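PDB 3K9T: putative peptidase from Clostridium acetobutylicum, which has an aminopeptidase-like fold and binds one zinc ion per subunit, but is not expected to be a peptidase and may act in the biosynthesis of modified polysaccharides. Local coordinates for residues A[7-12]-A[346-351]; A[13-18]-A[204-209]; A[407-412]-A[417-422]. All coordinates share one frame; numbering follows the deposited sequence. Where two conformers were deposited one is given.

Interaction 1: residues A[7-12]-A[346-351]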
ATOM      1  N   LYS A   7     -14.882 -23.763  26.997  1.00 31.96           N
ATOM      2  CA  LYS A   7     -15.477 -23.662  28.324  1.00 32.74           C
ATOM      3  C   LYS A   7     -14.641 -22.729  29.180  1.00 31.79           C
ATOM      4  O   LYS A   7     -15.202 -22.037  30.029  1.00 27.62           O
ATOM      5  CB  LYS A   7     -15.672 -25.051  28.996  1.00 33.67           C
ATOM      6  CG  LYS A   7     -14.378 -25.882  29.114  1.00 41.09           C
ATOM      7  CD  LYS A   7     -14.552 -27.353  29.626  1.00 46.37           C
ATOM      8  CE  LYS A   7     -13.328 -28.291  29.221  1.00 47.51           C
ATOM      9  NZ  LYS A   7     -13.503 -29.074  27.914  1.00 41.50           N
ATOM     10  N   TYR A   8     -13.318 -22.717  28.960  1.00 29.86           N
ATOM     11  CA  TYR A   8     -12.436 -21.808  29.679  1.00 31.76           C
ATOM     12  C   TYR A   8     -12.696 -20.353  29.260  1.00 33.25           C
ATOM     13  O   TYR A   8     -12.731 -19.453  30.109  1.00 31.53           O
ATOM     14  CB  TYR A   8     -10.959 -22.164  29.466  1.00 33.56           C
ATOM     15  CG  TYR A   8     -10.573 -23.496  30.082  1.00 37.32           C
ATOM     16  CD1 TYR A   8     -10.269 -23.612  31.431  1.00 40.38           C
ATOM     17  CD2 TYR A   8     -10.512 -24.631  29.314  1.00 36.62           C
ATOM     18  CE1 TYR A   8      -9.935 -24.845  31.985  1.00 36.51           C
ATOM     19  CE2 TYR A   8     -10.185 -25.847  29.849  1.00 36.71           C
ATOM     20  CZ  TYR A   8      -9.906 -25.960  31.181  1.00 35.87           C
ATOM     21  OH  TYR A   8      -9.570 -27.202  31.669  1.00 40.16           O
ATOM     22  N   ILE A   9     -12.885 -20.116  27.960  1.00 33.49           N
ATOM     23  CA  ILE A   9     -13.193 -18.779  27.487  1.00 32.86           C
ATOM     24  C   ILE A   9     -14.546 -18.379  28.072  1.00 33.92           C
ATOM     25  O   ILE A   9     -14.694 -17.264  28.584  1.00 34.71           O
ATOM     26  CB  ILE A   9     -13.199 -18.683  25.947  1.00 32.99           C
ATOM     27  CG1 ILE A   9     -11.782 -18.878  25.407  1.00 31.31           C
ATOM     28  CG2 ILE A   9     -13.745 -17.355  25.519  1.00 24.26           C
ATOM     29  CD1 ILE A   9     -11.688 -19.171  23.884  1.00 28.60           C
ATOM     30  N   GLN A  10     -15.517 -19.293  28.053  1.00 32.72           N
ATOM     31  CA  GLN A  10     -16.858 -18.976  28.577  1.00 32.91           C
ATOM     32  C   GLN A  10     -16.891 -18.715  30.076  1.00 32.83           C
ATOM     33  O   GLN A  10     -17.803 -18.054  30.553  1.00 34.01           O
ATOM     34  CB  GLN A  10     -17.848 -20.074  28.239  1.00 33.48           C
ATOM     35  CG  GLN A  10     -18.258 -20.101  26.749  1.00 41.71           C
ATOM     36  CD  GLN A  10     -18.668 -21.510  26.259  1.00 49.45           C
ATOM     37  OE1 GLN A  10     -18.866 -22.442  27.056  1.00 52.32           O
ATOM     38  NE2 GLN A  10     -18.762 -21.666  24.941  1.00 55.05           N
ATOM     39  N   ASN A  11     -15.912 -19.215  30.827  1.00 31.10           N
ATOM     40  CA  ASN A  11     -15.893 -18.984  32.273  1.00 32.32           C
ATOM     41  C   ASN A  11     -14.877 -17.927  32.708  1.00 30.87           C
ATOM     42  O   ASN A  11     -14.462 -17.850  33.882  1.00 30.59           O
ATOM     43  CB  ASN A  11     -15.613 -20.290  33.018  1.00 31.18           C
ATOM     44  CG  ASN A  11     -16.027 -20.207  34.454  1.00 32.24           C
ATOM     45  OD1 ASN A  11     -17.063 -19.613  34.772  1.00 45.78           O
ATOM     46  ND2 ASN A  11     -15.217 -20.763  35.342  1.00 27.69           N
ATOM     47  N   SER A  12     -14.516 -17.085  31.759  1.00 30.27           N
ATOM     48  CA  SER A  12     -13.413 -16.161  31.948  1.00 31.65           C
ATOM     49  C   SER A  12     -13.685 -15.108  33.019  1.00 31.62           C
ATOM     50  O   SER A  12     -12.750 -14.644  33.679  1.00 29.62           O
ATOM     51  CB  SER A  12     -13.025 -15.523  30.617  1.00 29.76           C
ATOM     52  OG  SER A  12     -14.015 -14.622  30.226  1.00 37.70           O
ATOM     53  N   TYR A 346      -5.974 -14.113  25.031  1.00 24.53           N
ATOM     54  CA  TYR A 346      -4.834 -14.999  24.933  1.00 35.19           C
ATOM     55  C   TYR A 346      -5.315 -16.392  24.565  1.00 19.20           C
ATOM     56  O   TYR A 346      -4.721 -17.038  23.704  1.00 27.86           O
ATOM     57  CB  TYR A 346      -3.986 -15.010  26.242  1.00 21.08           C
ATOM     58  CG  TYR A 346      -2.853 -13.984  26.278  1.00 24.30           C
ATOM     59  CD1 TYR A 346      -3.096 -12.639  26.526  1.00 22.51           C
ATOM     60  CD2 TYR A 346      -1.526 -14.375  26.106  1.00 22.17           C
ATOM     61  CE1 TYR A 346      -2.042 -11.718  26.577  1.00 23.63           C
ATOM     62  CE2 TYR A 346      -0.472 -13.468  26.153  1.00 24.28           C
ATOM     63  CZ  TYR A 346      -0.728 -12.142  26.373  1.00 24.62           C
ATOM     64  OH  TYR A 346       0.321 -11.233  26.424  1.00 15.44           O
ATOM     65  N   LEU A 347      -6.377 -16.877  25.208  1.00 27.53           N
ATOM     66  CA  LEU A 347      -6.896 -18.208  24.871  1.00 34.07           C
ATOM     67  C   LEU A 347      -7.381 -18.282  23.406  1.00 24.88           C
ATOM     68  O   LEU A 347      -7.215 -19.311  22.729  1.00 25.29           O
ATOM     69  CB  LEU A 347      -8.011 -18.622  25.849  1.00 23.97           C
ATOM     70  CG  LEU A 347      -7.590 -18.982  27.284  1.00 42.14           C
ATOM     71  CD1 LEU A 347      -8.753 -19.578  28.039  1.00 17.89           C
ATOM     72  CD2 LEU A 347      -6.414 -19.963  27.284  1.00 10.08           C
ATOM     73  N   GLU A 348      -7.983 -17.196  22.922  1.00 33.11           N
ATOM     74  CA  GLU A 348      -8.491 -17.145  21.538  1.00 26.26           C
ATOM     75  C   GLU A 348      -7.331 -17.141  20.554  1.00 23.69           C
ATOM     76  O   GLU A 348      -7.395 -17.742  19.464  1.00 19.95           O
ATOM     77  CB  GLU A 348      -9.353 -15.897  21.317  1.00 30.29           C
ATOM     78  CG  GLU A 348     -10.173 -15.929  20.009  1.00 27.03           C
ATOM     79  CD  GLU A 348     -11.117 -17.097  19.953  1.00 26.23           C
ATOM     80  OE1 GLU A 348     -11.670 -17.450  21.018  1.00 30.60           O
ATOM     81  OE2 GLU A 348     -11.314 -17.671  18.853  1.00 24.76           O
ATOM     82  N   VAL A 349      -6.278 -16.422  20.933  1.00 23.28           N
ATOM     83  CA  VAL A 349      -5.058 -16.448  20.170  1.00 20.04           C
ATOM     84  C   VAL A 349      -4.555 -17.888  20.065  1.00 15.40           C
ATOM     85  O   VAL A 349      -4.253 -18.334  18.953  1.00 24.49           O
ATOM     86  CB  VAL A 349      -4.012 -15.502  20.744  1.00 29.21           C
ATOM     87  CG1 VAL A 349      -2.620 -15.800  20.177  1.00 19.93           C
ATOM     88  CG2 VAL A 349      -4.438 -14.083  20.459  1.00 21.36           C
ATOM     89  N   ILE A 350      -4.515 -18.601  21.202  1.00 23.02           N
ATOM     90  CA  ILE A 350      -3.979 -19.964  21.272  1.00 23.66           C
ATOM     91  C   ILE A 350      -4.866 -20.905  20.488  1.00 29.31           C
ATOM     92  O   ILE A 350      -4.363 -21.720  19.724  1.00 23.52           O
ATOM     93  CB  ILE A 350      -3.760 -20.458  22.726  1.00 26.75           C
ATOM     94  CG1 ILE A 350      -2.567 -19.714  23.359  1.00 20.31           C
ATOM     95  CG2 ILE A 350      -3.526 -21.957  22.743  1.00 16.54           C
ATOM     96  CD1 ILE A 350      -2.360 -19.887  24.909  1.00 16.64           C
ATOM     97  N   TYR A 351      -6.179 -20.770  20.648  1.00 23.20           N
ATOM     98  CA  TYR A 351      -7.128 -21.514  19.809  1.00 22.69           C
ATOM     99  C   TYR A 351      -6.823 -21.279  18.319  1.00 26.40           C
ATOM    100  O   TYR A 351      -6.849 -22.213  17.542  1.00 25.60           O
ATOM    101  CB  TYR A 351      -8.574 -21.092  20.114  1.00 31.76           C
ATOM    102  CG  TYR A 351      -9.638 -21.714  19.216  1.00 18.33           C
ATOM    103  CD1 TYR A 351      -9.912 -21.200  17.938  1.00 17.50           C
ATOM    104  CD2 TYR A 351     -10.382 -22.799  19.648  1.00 15.42           C
ATOM    105  CE1 TYR A 351     -10.888 -21.770  17.134  1.00 23.70           C
ATOM    106  CE2 TYR A 351     -11.379 -23.376  18.842  1.00 32.80           C
ATOM    107  CZ  TYR A 351     -11.630 -22.853  17.596  1.00 32.52           C
ATOM    108  OH  TYR A 351     -12.595 -23.425  16.802  1.00 22.62           O
TER

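Interaction 2: residues A[13-18]-A[204-209]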
ATOM      1  N   SER A  13     -14.950 -14.753  33.202  1.00 31.13           N
ATOM      2  CA  SER A  13     -15.298 -13.846  34.254  1.00 33.64           C
ATOM      3  C   SER A  13     -14.856 -14.378  35.599  1.00 34.10           C
ATOM      4  O   SER A  13     -14.179 -13.689  36.355  1.00 38.46           O
ATOM      5  CB  SER A  13     -16.793 -13.626  34.304  1.00 36.71           C
ATOM      6  OG  SER A  13     -17.139 -13.198  35.606  1.00 47.92           O
ATOM      7  N   GLU A  14     -15.261 -15.598  35.913  1.00 32.72           N
ATOM      8  CA  GLU A  14     -14.834 -16.226  37.147  1.00 31.82           C
ATOM      9  C   GLU A  14     -13.288 -16.331  37.221  1.00 29.91           C
ATOM     10  O   GLU A  14     -12.688 -16.041  38.253  1.00 28.38           O
ATOM     11  CB  GLU A  14     -15.483 -17.600  37.235  1.00 33.67           C
ATOM     12  CG  GLU A  14     -15.152 -18.424  38.480  1.00 37.50           C
ATOM     13  CD  GLU A  14     -15.804 -19.798  38.429  1.00 41.27           C
ATOM     14  OE1 GLU A  14     -17.053 -19.901  38.520  1.00 44.75           O
ATOM     15  OE2 GLU A  14     -15.048 -20.775  38.277  1.00 49.97           O
ATOM     16  N   THR A  15     -12.642 -16.734  36.129  1.00 27.62           N
ATOM     17  CA  THR A  15     -11.175 -16.835  36.126  1.00 28.26           C
ATOM     18  C   THR A  15     -10.496 -15.470  36.326  1.00 27.34           C
ATOM     19  O   THR A  15      -9.457 -15.403  36.961  1.00 23.83           O
ATOM     20  CB  THR A  15     -10.671 -17.490  34.835  1.00 27.70           C
ATOM     21  OG1 THR A  15     -11.385 -18.724  34.663  1.00 33.77           O
ATOM     22  CG2 THR A  15      -9.140 -17.735  34.873  1.00 25.14           C
ATOM     23  N   GLY A  16     -11.078 -14.387  35.797  1.00 26.53           N
ATOM     24  CA  GLY A  16     -10.523 -13.043  36.026  1.00 25.43           C
ATOM     25  C   GLY A  16     -10.422 -12.750  37.531  1.00 25.64           C
ATOM     26  O   GLY A  16      -9.467 -12.135  38.039  1.00 24.19           O
ATOM     27  N   GLY A  17     -11.422 -13.215  38.253  1.00 25.41           N
ATOM     28  CA  GLY A  17     -11.418 -13.110  39.692  1.00 25.78           C
ATOM     29  C   GLY A  17     -10.312 -13.889  40.354  1.00 24.05           C
ATOM     30  O   GLY A  17      -9.685 -13.371  41.264  1.00 24.59           O
ATOM     31  N   GLU A  18     -10.072 -15.123  39.900  1.00 22.61           N
ATOM     32  CA  GLU A  18      -9.009 -15.990  40.432  0.60 22.81           C
ATOM     33  C   GLU A  18      -7.635 -15.408  40.100  1.00 22.44           C
ATOM     34  O   GLU A  18      -6.698 -15.510  40.874  1.00 22.41           O
ATOM     35  CB  GLU A  18      -9.136 -17.415  39.852  0.60 23.07           C
ATOM     36  CG  GLU A  18     -10.490 -18.100  40.124  0.60 26.37           C
ATOM     37  CD  GLU A  18     -10.583 -19.550  39.598  0.60 30.80           C
ATOM     38  OE1 GLU A  18     -10.808 -19.665  38.384  0.60 29.95           O
ATOM     39  OE2 GLU A  18     -10.421 -20.550  40.370  0.60 26.51           O
ATOM     40  N   ILE A 204      -0.265 -15.438  32.795  1.00 25.75           N
ATOM     41  CA  ILE A 204       0.480 -16.534  32.193  1.00 26.66           C
ATOM     42  C   ILE A 204       0.301 -17.782  33.077  1.00 27.44           C
ATOM     43  O   ILE A 204       0.158 -18.883  32.559  1.00 26.42           O
ATOM     44  CB  ILE A 204       1.970 -16.063  32.012  1.00 28.38           C
ATOM     45  CG1 ILE A 204       2.050 -15.041  30.878  1.00 34.24           C
ATOM     46  CG2 ILE A 204       2.909 -17.103  31.720  1.00 23.21           C
ATOM     47  CD1 ILE A 204       1.494 -15.506  29.648  1.00 30.97           C
ATOM     48  N   THR A 205       0.227 -17.602  34.399  1.00 25.86           N
ATOM     49  CA  THR A 205       0.004 -18.726  35.296  1.00 25.34           C
ATOM     50  C   THR A 205      -1.305 -19.440  34.941  1.00 25.53           C
ATOM     51  O   THR A 205      -1.329 -20.672  34.740  1.00 23.85           O
ATOM     52  CB  THR A 205       0.078 -18.301  36.760  1.00 25.41           C
ATOM     53  OG1 THR A 205       1.423 -17.873  37.010  1.00 24.47           O
ATOM     54  CG2 THR A 205      -0.273 -19.481  37.720  1.00 15.37           C
ATOM     55  N   PHE A 206      -2.364 -18.657  34.783  1.00 23.04           N
ATOM     56  CA  PHE A 206      -3.666 -19.211  34.440  1.00 23.82           C
ATOM     57  C   PHE A 206      -3.791 -19.729  33.001  1.00 23.44           C
ATOM     58  O   PHE A 206      -4.543 -20.651  32.750  1.00 22.19           O
ATOM     59  CB  PHE A 206      -4.788 -18.249  34.839  1.00 23.62           C
ATOM     60  CG  PHE A 206      -5.156 -18.369  36.296  1.00 22.13           C
ATOM     61  CD1 PHE A 206      -4.367 -17.788  37.275  1.00 20.09           C
ATOM     62  CD2 PHE A 206      -6.243 -19.127  36.687  1.00 23.73           C
ATOM     63  CE1 PHE A 206      -4.678 -17.930  38.615  1.00 27.31           C
ATOM     64  CE2 PHE A 206      -6.566 -19.269  38.023  1.00 23.92           C
ATOM     65  CZ  PHE A 206      -5.794 -18.662  38.991  1.00 27.68           C
ATOM     66  N   ILE A 207      -3.045 -19.156  32.069  1.00 24.42           N
ATOM     67  CA  ILE A 207      -3.021 -19.696  30.725  1.00 24.91           C
ATOM     68  C   ILE A 207      -2.382 -21.073  30.811  1.00 22.38           C
ATOM     69  O   ILE A 207      -2.960 -22.018  30.318  1.00 21.47           O
ATOM     70  CB  ILE A 207      -2.282 -18.803  29.725  1.00 25.53           C
ATOM     71  CG1 ILE A 207      -3.121 -17.545  29.492  1.00 29.74           C
ATOM     72  CG2 ILE A 207      -2.048 -19.562  28.384  1.00 23.59           C
ATOM     73  CD1 ILE A 207      -2.305 -16.416  28.982  1.00 29.36           C
ATOM     74  N   ALA A 208      -1.225 -21.169  31.467  1.00 21.98           N
ATOM     75  CA  ALA A 208      -0.527 -22.462  31.678  1.00 23.79           C
ATOM     76  C   ALA A 208      -1.470 -23.479  32.345  1.00 23.64           C
ATOM     77  O   ALA A 208      -1.581 -24.626  31.907  1.00 19.14           O
ATOM     78  CB  ALA A 208       0.747 -22.275  32.505  1.00 20.06           C
ATOM     79  N   LYS A 209      -2.196 -23.011  33.353  1.00 23.70           N
ATOM     80  CA  LYS A 209      -3.104 -23.862  34.097  1.00 25.43           C
ATOM     81  C   LYS A 209      -4.207 -24.451  33.192  1.00 28.01           C
ATOM     82  O   LYS A 209      -4.545 -25.627  33.322  1.00 29.41           O
ATOM     83  CB  LYS A 209      -3.697 -23.066  35.255  1.00 24.36           C
ATOM     84  CG  LYS A 209      -4.396 -23.921  36.253  1.00 29.97           C
ATOM     85  CD  LYS A 209      -5.264 -23.135  37.237  1.00 26.75           C
ATOM     86  CE  LYS A 209      -4.485 -22.319  38.215  1.00 24.06           C
ATOM     87  NZ  LYS A 209      -5.265 -22.228  39.520  1.00 23.97           N
TER
HETATM   88  O   HOH W   1      -8.373 -21.812  38.844  1.00 39.53           O

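Interaction 3: residues A[407-412]-A[417-422]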
ATOM      1  N   ASP A 407      -5.348 -17.341   6.274  1.00 15.51           N
ATOM      2  CA  ASP A 407      -5.296 -16.682   4.962  1.00 22.45           C
ATOM      3  C   ASP A 407      -6.689 -16.442   4.411  1.00 17.27           C
ATOM      4  O   ASP A 407      -6.992 -15.372   3.870  1.00 28.68           O
ATOM      5  CB  ASP A 407      -4.492 -17.517   3.961  1.00 26.91           C
ATOM      6  CG  ASP A 407      -2.984 -17.512   4.246  1.00 26.23           C
ATOM      7  OD1 ASP A 407      -2.454 -16.579   4.910  1.00 35.55           O
ATOM      8  OD2 ASP A 407      -2.322 -18.457   3.770  1.00 28.48           O
ATOM      9  N   ILE A 408      -7.542 -17.441   4.572  1.00 24.39           N
ATOM     10  CA  ILE A 408      -8.890 -17.399   4.037  1.00 21.14           C
ATOM     11  C   ILE A 408      -9.694 -16.402   4.890  1.00 28.64           C
ATOM     12  O   ILE A 408     -10.437 -15.562   4.356  1.00 20.99           O
ATOM     13  CB  ILE A 408      -9.488 -18.846   3.960  1.00 13.79           C
ATOM     14  CG1 ILE A 408      -8.637 -19.733   3.029  1.00 23.54           C
ATOM     15  CG2 ILE A 408     -10.926 -18.856   3.463  1.00 21.74           C
ATOM     16  CD1 ILE A 408      -8.860 -21.240   3.234  1.00 12.02           C
ATOM     17  N   ALA A 409      -9.497 -16.445   6.204  1.00 19.89           N
ATOM     18  CA  ALA A 409     -10.205 -15.529   7.087  1.00 24.79           C
ATOM     19  C   ALA A 409      -9.838 -14.102   6.707  1.00 33.31           C
ATOM     20  O   ALA A 409     -10.710 -13.243   6.610  1.00 11.95           O
ATOM     21  CB  ALA A 409      -9.882 -15.799   8.526  1.00 17.16           C
ATOM     22  N   TYR A 410      -8.552 -13.851   6.485  1.00 15.98           N
ATOM     23  CA  TYR A 410      -8.110 -12.511   6.065  1.00 24.21           C
ATOM     24  C   TYR A 410      -8.696 -12.092   4.724  1.00 18.61           C
ATOM     25  O   TYR A 410      -9.334 -11.049   4.659  1.00 23.05           O
ATOM     26  CB  TYR A 410      -6.587 -12.365   6.021  1.00 16.73           C
ATOM     27  CG  TYR A 410      -6.008 -11.775   7.291  1.00 20.65           C
ATOM     28  CD1 TYR A 410      -5.982 -10.406   7.504  1.00 24.96           C
ATOM     29  CD2 TYR A 410      -5.475 -12.590   8.272  1.00 16.01           C
ATOM     30  CE1 TYR A 410      -5.450  -9.871   8.686  1.00 28.39           C
ATOM     31  CE2 TYR A 410      -4.931 -12.078   9.421  1.00 21.24           C
ATOM     32  CZ  TYR A 410      -4.934 -10.729   9.646  1.00 25.08           C
ATOM     33  OH  TYR A 410      -4.377 -10.264  10.823  1.00 22.88           O
ATOM     34  N   LYS A 411      -8.502 -12.890   3.669  1.00 25.61           N
ATOM     35  CA  LYS A 411      -9.042 -12.543   2.321  1.00 13.26           C
ATOM     36  C   LYS A 411     -10.576 -12.374   2.332  1.00 20.68           C
ATOM     37  O   LYS A 411     -11.101 -11.451   1.728  1.00 25.90           O
ATOM     38  CB  LYS A 411      -8.618 -13.570   1.259  1.00 34.38           C
ATOM     39  CG  LYS A 411      -9.050 -13.233  -0.168  1.00 26.71           C
ATOM     40  CD  LYS A 411      -7.929 -12.621  -1.019  1.00 54.66           C
ATOM     41  CE  LYS A 411      -7.333 -13.650  -1.970  1.00 62.66           C
ATOM     42  NZ  LYS A 411      -6.117 -13.152  -2.662  1.00 86.37           N
ATOM     43  N   SER A 412     -11.280 -13.255   3.026  1.00 22.48           N
ATOM     44  CA  SER A 412     -12.742 -13.174   3.114  1.00 14.06           C
ATOM     45  C   SER A 412     -13.235 -12.028   4.006  1.00 21.27           C
ATOM     46  O   SER A 412     -14.411 -11.664   3.987  1.00 21.89           O
ATOM     47  CB  SER A 412     -13.322 -14.514   3.655  1.00 20.56           C
ATOM     48  OG  SER A 412     -13.054 -14.734   5.042  1.00 28.89           O
ATOM     49  N   ARG A 417     -13.089 -18.183  13.527  1.00 19.28           N
ATOM     50  CA  ARG A 417     -13.902 -19.353  13.851  1.00 30.91           C
ATOM     51  C   ARG A 417     -14.936 -19.714  12.786  1.00 14.78           C
ATOM     52  O   ARG A 417     -15.252 -20.870  12.603  1.00 23.02           O
ATOM     53  CB  ARG A 417     -14.573 -19.202  15.192  1.00 21.96           C
ATOM     54  CG  ARG A 417     -13.600 -19.224  16.346  1.00 23.99           C
ATOM     55  CD  ARG A 417     -14.233 -19.840  17.540  1.00 29.75           C
ATOM     56  NE  ARG A 417     -13.403 -19.723  18.730  1.00 29.87           N
ATOM     57  CZ  ARG A 417     -13.426 -20.584  19.746  1.00 23.70           C
ATOM     58  NH1 ARG A 417     -14.220 -21.661  19.712  1.00 40.50           N
ATOM     59  NH2 ARG A 417     -12.643 -20.371  20.799  1.00 37.88           N
ATOM     60  N   ARG A 418     -15.461 -18.724  12.084  1.00 29.34           N
ATOM     61  CA  ARG A 418     -16.427 -18.984  11.012  1.00 20.44           C
ATOM     62  C   ARG A 418     -15.819 -19.827   9.888  1.00 16.19           C
ATOM     63  O   ARG A 418     -16.429 -20.763   9.348  1.00 21.37           O
ATOM     64  CB  ARG A 418     -16.863 -17.660  10.435  1.00 23.61           C
ATOM     65  CG  ARG A 418     -18.169 -17.709   9.790  1.00 48.85           C
ATOM     66  CD  ARG A 418     -18.612 -16.332   9.424  1.00 36.41           C
ATOM     67  NE  ARG A 418     -19.591 -16.464   8.373  1.00 81.50           N
ATOM     68  CZ  ARG A 418     -19.936 -15.503   7.540  1.00 43.12           C
ATOM     69  NH1 ARG A 418     -19.364 -14.316   7.637  1.00 42.30           N
ATOM     70  NH2 ARG A 418     -20.860 -15.749   6.603  1.00 37.50           N
ATOM     71  N   ILE A 419     -14.593 -19.469   9.551  1.00 23.66           N
ATOM     72  CA  ILE A 419     -13.827 -20.188   8.570  1.00 20.06           C
ATOM     73  C   ILE A 419     -13.506 -21.587   9.088  1.00 26.04           C
ATOM     74  O   ILE A 419     -13.657 -22.546   8.366  1.00 20.89           O
ATOM     75  CB  ILE A 419     -12.570 -19.394   8.203  1.00 14.18           C
ATOM     76  CG1 ILE A 419     -12.991 -18.024   7.601  1.00 33.86           C
ATOM     77  CG2 ILE A 419     -11.690 -20.207   7.289  1.00 18.81           C
ATOM     78  CD1 ILE A 419     -13.983 -18.098   6.474  1.00 12.94           C
ATOM     79  N   LYS A 420     -13.126 -21.688  10.357  1.00 23.02           N
ATOM     80  CA  LYS A 420     -12.723 -22.950  10.965  1.00 28.48           C
ATOM     81  C   LYS A 420     -13.846 -23.969  10.980  1.00 20.34           C
ATOM     82  O   LYS A 420     -13.677 -25.137  10.598  1.00 22.20           O
ATOM     83  CB  LYS A 420     -12.245 -22.679  12.398  1.00 22.69           C
ATOM     84  CG  LYS A 420     -11.494 -23.826  13.051  1.00 23.71           C
ATOM     85  CD  LYS A 420     -12.426 -24.849  13.701  1.00 26.30           C
ATOM     86  CE  LYS A 420     -11.652 -25.822  14.575  1.00 29.62           C
ATOM     87  NZ  LYS A 420     -12.503 -26.953  15.023  1.00 23.33           N
ATOM     88  N   TYR A 421     -15.005 -23.519  11.428  1.00 22.45           N
ATOM     89  CA  TYR A 421     -16.152 -24.381  11.500  1.00 31.62           C
ATOM     90  C   TYR A 421     -16.651 -24.736  10.100  1.00 11.72           C
ATOM     91  O   TYR A 421     -17.148 -25.841   9.888  1.00 31.93           O
ATOM     92  CB  TYR A 421     -17.252 -23.742  12.346  1.00 13.28           C
ATOM     93  CG  TYR A 421     -16.881 -23.564  13.796  1.00 20.84           C
ATOM     94  CD1 TYR A 421     -16.271 -24.600  14.510  1.00 17.49           C
ATOM     95  CD2 TYR A 421     -17.195 -22.385  14.479  1.00 17.81           C
ATOM     96  CE1 TYR A 421     -15.941 -24.448  15.840  1.00 20.58           C
ATOM     97  CE2 TYR A 421     -16.852 -22.215  15.829  1.00 16.59           C
ATOM     98  CZ  TYR A 421     -16.233 -23.249  16.505  1.00 14.92           C
ATOM     99  OH  TYR A 421     -15.891 -23.086  17.832  1.00 32.02           O
ATOM    100  N   ALA A 422     -16.486 -23.827   9.138  1.00 31.40           N
ATOM    101  CA  ALA A 422     -16.858 -24.147   7.762  1.00 23.35           C
ATOM    102  C   ALA A 422     -15.953 -25.274   7.245  1.00 23.11           C
ATOM    103  O   ALA A 422     -16.436 -26.247   6.675  1.00 28.28           O
ATOM    104  CB  ALA A 422     -16.834 -22.893   6.859  1.00 19.69           C
TER

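Interaction 1: residues A[7-12]-A[346-351]
Ile9 and Leu347 carry the packing of the short N-terminal helix 5-10 of the aminopeptidase-like region on the long helix 336-355, and their side chains slide past each other in opposite directions. The tight part is wholly aliphatic. Ile9 CG1 rests 3.8 Å from Leu347 CB, while Leu347 CD1 lies 3.7 Å from Tyr8 CB. The branched leucine suits this buried place: one methyl, CD1, meets both Tyr8 CB and Ile9 CG1. Tyr8 gives this contact its methylene alone: with CG anti to the carbonyl carbon (chi1 -67°), the ring leads away to Lys213 and Leu214.

Toward the more open side the partners change character. Ile9 CD1 ends 3.3 Å from Glu348 OE1, methyl against carboxylate oxygen, and the two side chains cross at about a right angle. Glu348 bends at chi2 (60°) and finds its strong partner elsewhere, in a salt bridge from OE2 to Arg417 NE. Ile9 is itself only partly buried, and a bound (4R)-2-methylpentane-2,4-diol, probably from the crystallisation liquor, lies about 4 Å from its side chain.

Helix 336-355 is thus covered by helix 5-10 on one flank. Elsewhere on its surface Tyr346 and Ile350 pack on helix 194-211, Val349 packs on helix 271-282, and Tyr346 OH bonds to the backbone of Leu314 in strand 311-315.

Interaction 2: residues A[13-18]-A[204-209]
Phe206 extends from helix 194-211 to Thr15 and Glu18 of helix 12-26 and makes nearly the whole contact between these two helices of the aminopeptidase-like region, the former lying against strand 219-225 of the mixed sheet. Its CB is directed toward the facing helix, and the ring spans the gap between backbones whose nearest CA atoms, those of Thr15 and Phe206, stand 8.1 Å apart. Past CG, Phe206 CD2 meets Thr15 CG2 at 3.7 Å. CE2 reaches Glu18 CB, also at 3.7 Å; both neighbours approach the ring obliquely. At the tip, Phe206 CZ touches Glu18 CB again and comes within 3.8 Å of Glu18 O, and CE1 on the other side lies 3.9 Å from that oxygen. Over one face, offset toward the rim, sits Lys209 CE, 3.7 Å above the plane.

Threonine suits its place because its two branches divide the work. OG1 lies beside the backbone N (chi1 -52°) and bonds to Asn11 O, just before the helix begins, which leaves CG2 anti to N and pointing at the ring. Ile19, Leu22 and the His48 ring also meet Phe206.

In the conformer described, a water donates to Glu18 OE2 and accepts from Lys209 NZ, but with two conformers deposited the bridge is doubtful. OE2 and NZ are 5.5 Å apart, so any attraction is probably weak, and NZ also bonds to His48 ND1. The chemistry is mainly burial of an aromatic side chain.

Interaction 3: residues A[407-412]-A[417-422]
Ile419 turns inward to Ala409, whereas the flat groups of this helix pair, the Arg417 guanidinium and the Tyr421 ring, lie elsewhere on helix 416-428. At the edge of the guanidinium, in its plane, sits Tyr421 OH, which accepts a bond of 2.9 Å from Arg417 NH1. The N-H...O angle is 149°, so the bond is moderately bent. Arg417 also forms a cation-pi contact with Tyr351, and Asn6 OD1 takes a further bond from NH1, so the group is held in several directions. Tyr421 OH bonds in addition to Glu3 OE1.

The contact itself centres on Ile419, which divides three ways. Its CG1 lies 3.8 Å from Ala409 CA, an approach that the small alanine permits. CG1 sits beside the backbone N (chi1 -61°), and CG2, anti to N, is placed 4.1 Å from Ile408 CG2. The third atom, CD1, comes to 3.8 Å from Ser412 OG. That hydroxyl also accepts a bond from Met414 N, in the connection to helix 416-428.

The short segment axes approach to 9.3 Å at 124°, two helices consecutive in the chain, as in a helix-turn-helix, within the permutated winged helix-turn-helix domain. Chemically, the interior of the pair is a branched aliphatic side chain buried against aliphatic neighbours and one hydroxyl, held by van der Waals packing, while Arg417, Lys420 and Tyr421 engage the N-terminal region and helix 336-355.

Helix 336-355 relates all three contacts. Interactions 1 and 2, with centres 10 Å apart, are joined through Ile207: its CG2 touches Ile350 CD1 at 3.5 Å. Helices 5-10 and 12-26 follow each other in sequence, and interaction 2 is nested within the chain loop that interaction 1 closes. Interaction 3, whose centre is 18 Å from that of interaction 1, belongs to the C-terminal domain, yet Glu348 OE2 and Arg417 NE, 2.9 Å apart, couple it to the aminopeptidase-like part. Interactions 2 and 3 do not touch, their nearest atoms being about 13 Å apart. All three lie away from the zinc bound by His190, Asp196 and His325.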